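Local coordinates for protein Alp7A (Bacillus subtilis, PDB 5EC0) that binds adenine nucleotide as an actin-like protein of the bacterial cytoskeleton and probably forms filaments that segregate plasmid DNA, at residues S94-P97 and Y98-L102; E180-V183 and A184-A187. All coordinates share one frame; numbering follows the deposited sequence.

Interaction 1: residues S94-P97 and Y98-L102; sequences SHIP and YVTFL
The carbonyl oxygen of Ile96 is gripped twice by Thr100, one helical turn ahead. Thr100 N reaches Ile96 O at 3.0 Å in the regular i to i+4 helix bond, and the hydroxyl of the same residue donates as well, with Thr100 OG1 2.7 Å from Ile96 O. The two donors come from opposite faces of the carbonyl plane, the hydroxyl tilted 34° out of it. Thr100 can do this because OG1 lies beside its own backbone N (chi1 -48°), which turns the oxygen back down the helix and leaves CG2 anti to that N. Ile96 and Thr100 run side by side in the same direction, and both side chains touch Val30 of strand 22-33. With an alanine here in place of Thr100, Ile96 O is likely to keep the backbone donor alone, and a gap would probably open against Val30. One residue earlier, Val99 N bonds to His95 O at 2.8 Å, and Val99 CG2 sits at the edge of the imidazole, 4.4 Å from His95 CD2. Pro97 has no N-H to give, which costs nothing in the first turn of a helix, while its carbonyl still takes Phe101 N. Ser94 is the N-cap: its OG accepts from Ile96 N at 3.1 Å. Farther round, Leu102 CG lies over one face of the Tyr98 ring, 4.3 Å above its plane and toward the rim, and Tyr98 meets His155 edge-to-face. Two side-chain oxygens thus serve this first part of helix 95-112: Ser94 OG takes up an N-H of the opening turn, and the Thr100 hydroxyl is satisfied by a carbonyl inside the helix, on the side that faces Val30.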
# COMPACT_ATOMS: atom_id res chain seq x y z
N SER A 94 -0.12 -15.86 7.09
CA SER A 94 0.99 -15.99 6.16
C SER A 94 2.26 -15.33 6.69
O SER A 94 2.21 -14.26 7.29
CB SER A 94 0.64 -15.37 4.82
OG SER A 94 1.80 -15.20 4.04
N HIS A 95 3.40 -15.97 6.45
CA HIS A 95 4.69 -15.48 6.90
C HIS A 95 5.23 -14.36 6.01
O HIS A 95 6.14 -13.62 6.40
CB HIS A 95 5.70 -16.63 6.94
CG HIS A 95 5.87 -17.30 5.62
ND1 HIS A 95 5.14 -18.41 5.25
CD2 HIS A 95 6.67 -17.01 4.56
CE1 HIS A 95 5.49 -18.79 4.03
NE2 HIS A 95 6.42 -17.95 3.59
N ILE A 96 4.67 -14.23 4.81
CA ILE A 96 5.15 -13.25 3.84
C ILE A 96 5.20 -11.79 4.36
O ILE A 96 6.23 -11.13 4.20
CB ILE A 96 4.32 -13.32 2.54
CG1 ILE A 96 4.64 -14.62 1.80
CG2 ILE A 96 4.59 -12.11 1.62
CD1 ILE A 96 3.80 -14.82 0.54
N PRO A 97 4.11 -11.27 4.97
CA PRO A 97 4.24 -9.90 5.50
C PRO A 97 5.31 -9.79 6.58
O PRO A 97 6.08 -8.82 6.62
CB PRO A 97 2.85 -9.61 6.09
CG PRO A 97 1.94 -10.58 5.47
CD PRO A 97 2.75 -11.81 5.17
N TYR A 98 5.34 -10.77 7.47
CA TYR A 98 6.29 -10.79 8.57
C TYR A 98 7.75 -10.79 8.05
O TYR A 98 8.59 -10.02 8.53
CB TYR A 98 6.02 -12.00 9.45
CG TYR A 98 7.04 -12.23 10.54
CD1 TYR A 98 7.11 -11.40 11.65
CD2 TYR A 98 7.93 -13.30 10.46
CE1 TYR A 98 8.04 -11.60 12.64
CE2 TYR A 98 8.86 -13.52 11.46
CZ TYR A 98 8.92 -12.67 12.55
OH TYR A 98 9.84 -12.89 13.54
N VAL A 99 8.04 -11.64 7.07
CA VAL A 99 9.39 -11.70 6.50
C VAL A 99 9.72 -10.39 5.77
O VAL A 99 10.82 -9.86 5.91
CB VAL A 99 9.52 -12.91 5.55
CG1 VAL A 99 10.79 -12.82 4.69
CG2 VAL A 99 9.50 -14.21 6.37
N THR A 100 8.77 -9.84 5.03
CA THR A 100 9.03 -8.57 4.36
C THR A 100 9.36 -7.46 5.38
O THR A 100 10.31 -6.70 5.19
CB THR A 100 7.85 -8.15 3.50
OG1 THR A 100 7.44 -9.25 2.69
CG2 THR A 100 8.25 -7.00 2.58
N PHE A 101 8.60 -7.40 6.48
CA PHE A 101 8.85 -6.42 7.53
C PHE A 101 10.29 -6.52 8.08
O PHE A 101 10.95 -5.50 8.28
CB PHE A 101 7.82 -6.59 8.65
CG PHE A 101 8.32 -6.23 10.02
CD1 PHE A 101 8.42 -4.90 10.41
CD2 PHE A 101 8.65 -7.23 10.94
CE1 PHE A 101 8.87 -4.57 11.70
CE2 PHE A 101 9.08 -6.91 12.23
CZ PHE A 101 9.20 -5.58 12.61
N LEU A 102 10.75 -7.74 8.31
CA LEU A 102 12.08 -7.97 8.88
C LEU A 102 13.19 -7.48 7.95
O LEU A 102 14.13 -6.81 8.38
CB LEU A 102 12.29 -9.44 9.20
CG LEU A 102 11.47 -10.09 10.30
CD1 LEU A 102 11.79 -11.59 10.39
CD2 LEU A 102 11.72 -9.40 11.65

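Interaction 2: residues E180-V183 and A184-A187; sequences ESEV and ARWA
Glu182 and Arg185 lie side by side and point the same way, three residues apart across a type I turn, with carboxylate and guanidinium planes turned 47° to each other. The salt bridge runs through one oxygen: Arg185 NE is 2.6 Å from Glu182 OE2, while NH2 of the same arginine adds a weak bond to that oxygen at 3.3 Å. OE2 is met from above the carboxylate plane but lies near the guanidinium plane, at its edge, so the pairing is skewed instead of the flat, two-pronged kind. Glu182 gets there by bending at chi2 (-86°). Arg185 has CG between its backbone N and carbonyl carbon (chi1 72°), which lays the first carbons of the side chain over the turn, with CG 3.3 Å from Glu182 O, before the chain extends straight to NE. The indole of Trp186 comes up to one face of the guanidinium, with its NE1 3.4 Å above the guanidinium plane, toward the rim. Arg185 is therefore held at an edge by the acid and met on one face, near the rim, by the indole nitrogen, while NH1 bonds to Leu227 O. Beneath the side chains, Arg185 N closes the turn on Glu182 O at 3.1 Å, and Trp186 N follows on Val183 O at 3.0 Å. Val183 CG2 meets Trp186 CD1 only loosely, at 4.4 Å. Ser181, just before the turn, gives its hydroxyl to a bond with Asp212, and its side chain is about 6 Å from the bound magnesium ion. In this mostly buried link from strand 166-179 to helix 185-189, the opposite charges probably offset each other, and the nearby guanidinium would probably favour the ionised form of Glu182.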
# COMPACT_ATOMS: atom_id res chain seq x y z
N GLU A 180 -7.61 -0.90 6.61
CA GLU A 180 -7.35 -0.34 5.27
C GLU A 180 -8.57 0.38 4.70
O GLU A 180 -9.71 -0.01 4.99
CB GLU A 180 -6.92 -1.43 4.29
CG GLU A 180 -5.43 -1.62 4.17
CD GLU A 180 -5.04 -2.69 3.15
OE1 GLU A 180 -5.53 -2.64 2.00
OE2 GLU A 180 -4.26 -3.58 3.52
N SER A 181 -8.31 1.41 3.90
CA SER A 181 -9.33 2.22 3.22
C SER A 181 -10.05 3.17 4.18
O SER A 181 -10.15 4.37 3.92
CB SER A 181 -10.34 1.33 2.49
OG SER A 181 -9.68 0.28 1.81
N GLU A 182 -10.56 2.64 5.29
CA GLU A 182 -11.17 3.48 6.30
C GLU A 182 -10.13 4.39 6.92
O GLU A 182 -10.39 5.59 7.08
CB GLU A 182 -11.87 2.65 7.38
CG GLU A 182 -12.58 3.46 8.48
CD GLU A 182 -11.66 3.86 9.62
OE1 GLU A 182 -10.60 3.22 9.80
OE2 GLU A 182 -11.99 4.82 10.35
N VAL A 183 -8.96 3.85 7.28
CA VAL A 183 -7.95 4.64 8.00
C VAL A 183 -7.43 5.83 7.18
O VAL A 183 -6.93 6.82 7.72
CB VAL A 183 -6.73 3.76 8.46
CG1 VAL A 183 -5.82 3.40 7.29
CG2 VAL A 183 -5.91 4.48 9.53
N ALA A 184 -7.56 5.74 5.86
CA ALA A 184 -7.10 6.79 4.98
C ALA A 184 -7.82 8.11 5.24
O ALA A 184 -7.33 9.17 4.83
CB ALA A 184 -7.27 6.38 3.52
N ARG A 185 -8.96 8.06 5.91
CA ARG A 185 -9.71 9.29 6.12
C ARG A 185 -8.89 10.22 6.99
O ARG A 185 -9.07 11.42 6.93
CB ARG A 185 -11.11 9.01 6.73
CG ARG A 185 -11.09 8.57 8.20
CD ARG A 185 -12.39 7.91 8.66
NE ARG A 185 -12.22 7.40 10.02
CZ ARG A 185 -12.49 8.07 11.15
NH1 ARG A 185 -13.00 9.30 11.12
NH2 ARG A 185 -12.27 7.49 12.32
N TRP A 186 -7.95 9.69 7.77
CA TRP A 186 -7.16 10.56 8.63
C TRP A 186 -6.17 11.40 7.82
O TRP A 186 -5.80 12.50 8.24
CB TRP A 186 -6.44 9.75 9.72
CG TRP A 186 -7.43 9.33 10.75
CD1 TRP A 186 -7.95 8.07 10.92
CD2 TRP A 186 -8.09 10.17 11.71
NE1 TRP A 186 -8.87 8.08 11.94
CE2 TRP A 186 -8.97 9.35 12.44
CE3 TRP A 186 -8.00 11.54 12.03
CZ2 TRP A 186 -9.77 9.85 13.49
CZ3 TRP A 186 -8.79 12.04 13.07
CH2 TRP A 186 -9.66 11.19 13.79
N ALA A 187 -5.78 10.92 6.63
CA ALA A 187 -4.88 11.69 5.78
C ALA A 187 -5.63 12.83 5.09
O ALA A 187 -5.02 13.79 4.65
CB ALA A 187 -4.20 10.78 4.73

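Interaction 1 comes first along the chain, in the opening turns of helix 95-112; interaction 2 follows, between strand 166-179 and helix 185-189. Their centres lie 23 Å apart and their nearest atoms about 10 Å, without touching. The eight-stranded sheet relates them: helix 95-112 packs on strands 22-33, 65-71 and 166-179, and the last of these leads into 180-187, which reaches across to strand 218-223 of the five-stranded sheet and to helix 364-386. Asn12 of the ADP site is about 9 Å from Pro97 and about 10 Å from Ser181, side chain to side chain. In this actin-like fold, neither contact is part of the nucleotide pocket itself, though both lie near it.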